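PDB 3SS6: acetyl-CoA acetyltransferase from Bacillus anthracis, which probably catalyses the reversible, thiolase-type condensation of two acetyl-CoA molecules into acetoacetyl-CoA with release of coenzyme A. Local coordinates for residues L189-I192 with Y196-D199; V339-S344 with I364-R369. All coordinates share one frame; numbering follows the deposited sequence. Where two conformers were deposited one is given.

Interaction 1: L189-I192 with Y196-D199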
loop_
_atom_site.group_PDB
_atom_site.type_symbol
_atom_site.label_atom_id
_atom_site.label_comp_id
_atom_site.label_asym_id
_atom_site.label_seq_id
_atom_site.Cartn_x
_atom_site.Cartn_y
_atom_site.Cartn_z
ATOM N N LEU A 189 -31.130 18.245 18.234
ATOM C CA LEU A 189 -31.056 17.948 19.669
ATOM C C LEU A 189 -32.441 17.941 20.309
ATOM O O LEU A 189 -32.756 17.055 21.106
ATOM C CB LEU A 189 -30.132 18.940 20.399
ATOM C CG LEU A 189 -28.648 18.784 20.025
ATOM C CD1 LEU A 189 -27.822 20.006 20.424
ATOM C CD2 LEU A 189 -28.055 17.516 20.638
ATOM N N LYS A 190 -33.262 18.924 19.947
ATOM C CA LYS A 190 -34.620 19.025 20.463
ATOM C C LYS A 190 -35.458 17.819 20.036
ATOM O O LYS A 190 -36.161 17.232 20.851
ATOM C CB LYS A 190 -35.267 20.339 20.000
ATOM C CG LYS A 190 -36.580 20.700 20.684
ATOM C CD LYS A 190 -37.769 19.949 20.103
ATOM C CE LYS A 190 -39.080 20.558 20.610
ATOM N NZ LYS A 190 -40.113 19.521 20.872
ATOM N N ALA A 191 -35.375 17.445 18.762
ATOM C CA ALA A 191 -36.129 16.292 18.274
ATOM C C ALA A 191 -35.708 15.027 19.006
ATOM O O ALA A 191 -36.540 14.199 19.383
ATOM C CB ALA A 191 -35.945 16.121 16.775
ATOM N N ILE A 192 -34.407 14.872 19.197
ATOM C CA ILE A 192 -33.898 13.707 19.899
ATOM C C ILE A 192 -34.443 13.651 21.326
ATOM O O ILE A 192 -34.957 12.619 21.761
ATOM C CB ILE A 192 -32.366 13.686 19.899
ATOM C CG1 ILE A 192 -31.854 13.405 18.480
ATOM C CG2 ILE A 192 -31.857 12.630 20.868
ATOM C CD1 ILE A 192 -30.371 13.681 18.299
ATOM N N TYR A 196 -38.840 12.281 19.055
ATOM C CA TYR A 196 -39.407 12.269 17.703
ATOM C C TYR A 196 -38.854 11.140 16.820
ATOM O O TYR A 196 -39.544 10.658 15.907
ATOM C CB TYR A 196 -39.160 13.602 16.984
ATOM C CG TYR A 196 -39.861 14.811 17.562
ATOM C CD1 TYR A 196 -40.858 14.683 18.528
ATOM C CD2 TYR A 196 -39.542 16.087 17.115
ATOM C CE1 TYR A 196 -41.499 15.800 19.043
ATOM C CE2 TYR A 196 -40.173 17.202 17.627
ATOM C CZ TYR A 196 -41.150 17.055 18.586
ATOM O OH TYR A 196 -41.773 18.178 19.089
ATOM N N PHE A 197 -37.612 10.739 17.069
ATOM C CA PHE A 197 -36.951 9.754 16.208
ATOM C C PHE A 197 -37.019 8.342 16.795
ATOM O O PHE A 197 -36.513 7.396 16.203
ATOM C CB PHE A 197 -35.468 10.100 16.004
ATOM C CG PHE A 197 -35.217 11.434 15.343
ATOM C CD1 PHE A 197 -36.146 11.999 14.478
ATOM C CD2 PHE A 197 -34.034 12.115 15.585
ATOM C CE1 PHE A 197 -35.885 13.229 13.866
ATOM C CE2 PHE A 197 -33.769 13.329 14.979
ATOM C CZ PHE A 197 -34.692 13.888 14.117
ATOM N N ASP A 198 -37.614 8.202 17.975
ATOM C CA ASP A 198 -37.632 6.913 18.655
ATOM C C ASP A 198 -38.179 5.786 17.781
ATOM O O ASP A 198 -37.592 4.706 17.705
ATOM C CB ASP A 198 -38.498 7.010 19.918
ATOM C CG ASP A 198 -37.818 7.751 21.040
ATOM O OD1 ASP A 198 -36.701 8.265 20.846
ATOM O OD2 ASP A 198 -38.417 7.826 22.132
ATOM N N ASP A 199 -39.309 6.034 17.129
ATOM C CA ASP A 199 -39.994 5.007 16.340
ATOM C C ASP A 199 -39.207 4.602 15.094
ATOM O O ASP A 199 -39.175 3.427 14.713
ATOM C CB ASP A 199 -41.381 5.489 15.902
ATOM C CG ASP A 199 -42.360 5.609 17.054
ATOM O OD1 ASP A 199 -42.247 4.831 18.023
ATOM O OD2 ASP A 199 -43.253 6.482 16.979
HETATM O O HOH W 1 -35.792 10.778 19.428
#
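A191 and Y196 meet where helix 174-194 runs out, and their backbone bond runs from residue i+5 back to residue i, as in the 6→1 link of a Schellman motif. A191 O accepts Y196 N at 3.0 Å, with an N-H...O angle of 146°. An apolar contact consistent with that kind of helix end goes with it, A191 CB lying 3.6 Å from Y196 CD2. I192 O, one residue further along, is served by a water that gives one proton to it and the other to D198 OD1. The same water accepts the backbone N-H of F197 at 3.0 Å from F197 N, so a single solvent molecule satisfies two backbone groups of the turn and binds a carboxylate to them. A third polar link lies to one side: K190 starts with CG trans to its own nitrogen (chi1 -169°) and bends at chi2 and again at chi4, which brings NZ to the phenol, where it donates to Y196 OH at 2.8 Å. K190 NZ is also hydrogen-bonded to S194 OG, so the ammonium is tied to both the helix end and the loop. Beyond the contact, the F197 ring takes part in a cation-pi interaction with R14. F197 also supplies much of the apolar part of the contact. Its ring presents a face to the methyl of A191 in a CH-pi contact, CB standing 4.1 Å from the ring centroid, while I192 CG1 reaches F197 CD2 at 3.8 Å.

Interaction 2: V339-S344 with I364-R369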
loop_
_atom_site.group_PDB
_atom_site.type_symbol
_atom_site.label_atom_id
_atom_site.label_comp_id
_atom_site.label_asym_id
_atom_site.label_seq_id
_atom_site.Cartn_x
_atom_site.Cartn_y
_atom_site.Cartn_z
ATOM N N VAL A 339 -39.226 23.790 6.559
ATOM C CA VAL A 339 -38.112 23.041 5.965
ATOM C C VAL A 339 -37.145 22.493 7.012
ATOM O O VAL A 339 -36.735 23.216 7.904
ATOM C CB VAL A 339 -37.292 23.954 5.019
ATOM C CG1 VAL A 339 -36.163 23.156 4.367
ATOM C CG2 VAL A 339 -38.199 24.576 3.959
ATOM N N ASN A 340 -36.772 21.220 6.889
ATOM C CA ASN A 340 -35.781 20.637 7.791
ATOM C C ASN A 340 -36.116 20.928 9.257
ATOM O O ASN A 340 -35.275 21.422 10.021
ATOM C CB ASN A 340 -34.385 21.165 7.436
ATOM C CG ASN A 340 -33.946 20.739 6.045
ATOM O OD1 ASN A 340 -34.460 19.760 5.496
ATOM N ND2 ASN A 340 -32.988 21.463 5.470
ATOM N N VAL A 341 -37.343 20.605 9.651
ATOM C CA VAL A 341 -37.868 21.118 10.915
ATOM C C VAL A 341 -37.265 20.451 12.148
ATOM O O VAL A 341 -37.411 20.969 13.261
ATOM C CB VAL A 341 -39.411 21.064 10.985
ATOM C CG1 VAL A 341 -40.025 21.883 9.860
ATOM C CG2 VAL A 341 -39.908 19.621 10.951
ATOM N N ASN A 342 -36.598 19.315 11.949
ATOM C CA ASN A 342 -35.864 18.660 13.033
ATOM C C ASN A 342 -34.373 18.603 12.725
ATOM O O ASN A 342 -33.670 17.701 13.174
ATOM C CB ASN A 342 -36.407 17.252 13.294
ATOM C CG ASN A 342 -37.820 17.271 13.843
ATOM O OD1 ASN A 342 -38.146 18.080 14.705
ATOM N ND2 ASN A 342 -38.675 16.397 13.321
ATOM N N GLY A 343 -33.906 19.554 11.926
ATOM C CA GLY A 343 -32.508 19.596 11.532
ATOM C C GLY A 343 -32.210 18.880 10.224
ATOM O O GLY A 343 -33.081 18.268 9.601
ATOM N N SER A 344 -30.961 18.964 9.793
ATOM C CA SER A 344 -30.577 18.267 8.573
ATOM C C SER A 344 -29.098 17.926 8.598
ATOM O O SER A 344 -28.525 17.743 9.671
ATOM C CB SER A 344 -30.972 19.082 7.333
ATOM O OG SER A 344 -30.703 18.362 6.127
ATOM N N ILE A 364 -41.461 11.249 6.333
ATOM C CA ILE A 364 -42.683 10.468 6.503
ATOM C C ILE A 364 -43.161 10.495 7.947
ATOM O O ILE A 364 -44.338 10.740 8.223
ATOM C CB ILE A 364 -42.483 9.015 6.056
ATOM C CG1 ILE A 364 -42.353 8.946 4.533
ATOM C CG2 ILE A 364 -43.643 8.155 6.532
ATOM C CD1 ILE A 364 -41.773 7.634 4.019
ATOM N N HIS A 365 -42.234 10.280 8.872
ATOM C CA HIS A 365 -42.588 10.233 10.279
ATOM C C HIS A 365 -42.991 11.590 10.836
ATOM O O HIS A 365 -43.878 11.662 11.685
ATOM C CB HIS A 365 -41.453 9.603 11.091
ATOM C CG HIS A 365 -41.339 8.126 10.885
ATOM N ND1 HIS A 365 -42.132 7.222 11.558
ATOM C CD2 HIS A 365 -40.557 7.396 10.055
ATOM C CE1 HIS A 365 -41.831 5.996 11.163
ATOM N NE2 HIS A 365 -40.880 6.075 10.249
ATOM N N GLU A 366 -42.351 12.658 10.359
ATOM C CA GLU A 366 -42.683 13.992 10.868
ATOM C C GLU A 366 -44.021 14.490 10.315
ATOM O O GLU A 366 -44.791 15.121 11.032
ATOM C CB GLU A 366 -41.536 14.988 10.603
ATOM C CG GLU A 366 -41.752 16.421 11.154
ATOM C CD GLU A 366 -41.819 16.513 12.688
ATOM O OE1 GLU A 366 -41.550 15.516 13.386
ATOM O OE2 GLU A 366 -42.141 17.608 13.194
ATOM N N LEU A 367 -44.307 14.212 9.045
ATOM C CA LEU A 367 -45.640 14.506 8.515
ATOM C C LEU A 367 -46.692 13.838 9.397
ATOM O O LEU A 367 -47.669 14.468 9.809
ATOM C CB LEU A 367 -45.781 14.011 7.075
ATOM C CG LEU A 367 -45.097 14.819 5.966
ATOM C CD1 LEU A 367 -45.100 14.019 4.674
ATOM C CD2 LEU A 367 -45.794 16.176 5.766
ATOM N N LYS A 368 -46.483 12.561 9.697
ATOM C CA LYS A 368 -47.461 11.825 10.502
ATOM C C LYS A 368 -47.591 12.390 11.916
ATOM O O LYS A 368 -48.703 12.537 12.436
ATOM C CB LYS A 368 -47.121 10.334 10.534
ATOM C CG LYS A 368 -47.405 9.633 9.204
ATOM C CD LYS A 368 -47.282 8.120 9.323
ATOM C CE LYS A 368 -48.261 7.557 10.354
ATOM N NZ LYS A 368 -49.687 7.741 9.936
ATOM N N ARG A 369 -46.460 12.721 12.531
ATOM C CA ARG A 369 -46.464 13.292 13.875
ATOM C C ARG A 369 -47.255 14.599 13.932
ATOM O O ARG A 369 -48.009 14.842 14.886
ATOM C CB ARG A 369 -45.027 13.512 14.378
ATOM C CG ARG A 369 -44.955 13.862 15.867
ATOM C CD ARG A 369 -43.552 14.310 16.282
ATOM N NE ARG A 369 -43.227 15.634 15.766
ATOM C CZ ARG A 369 -43.673 16.781 16.282
ATOM N NH1 ARG A 369 -44.477 16.781 17.342
ATOM N NH2 ARG A 369 -43.312 17.935 15.736
HETATM O O HOH W 2 -40.378 19.587 14.597
#
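E366 extends from its helix with CG opposite the backbone N (chi1 -177°) and then bends at chi2 (65°), which turns its carboxylate to meet the amide that N342 sends from the other direction. N342 and V341 are the two central residues of a type I beta turn from N340 to G343, and both direct their side chains at helix 352-370. The amide and carboxylate planes stand 85° apart, and the bond from N342 ND2 to E366 OE1, 3.0 Å long, is weak. A water reinforces it by donating to N342 OD1 at 2.7 Å and also to E366 OE2. V341 CG2 lies against the aliphatic part of the glutamate, 3.7 Å from E366 CG. The stronger hold comes from within the helix: R369 approaches side-on, NE to OE1 of E366 at 2.9 Å and NH2 to OE2 at 2.8 Å, both on the syn sides of the carboxylate. R370 NE adds a second salt bridge to OE2. With two arginines, an amide and a water as donors, this buried carboxylate is probably ionised, and its rotation is largely fixed by the side-on pair.

The two contacts illustrate how neighbouring parts of a thiolase fold share one interface: their centres lie 10 Å apart, on the same side of the chain's centre, and they touch directly. Along the chain they come in series, the first at the end of helix 174-194 in the N-terminal thiolase domain, the second joining the 339-344 loop to helix 352-370 in the C-terminal thiolase domain. N342 and R369 connect them. N342 OD1 packs 3.4 Å from Y196 CD2, and R369, from helix 352-370, lays its cation against the Y196 ring. The helix end and loop of interaction 1 are thereby packed onto the turn and helix of interaction 2, joining the two domains.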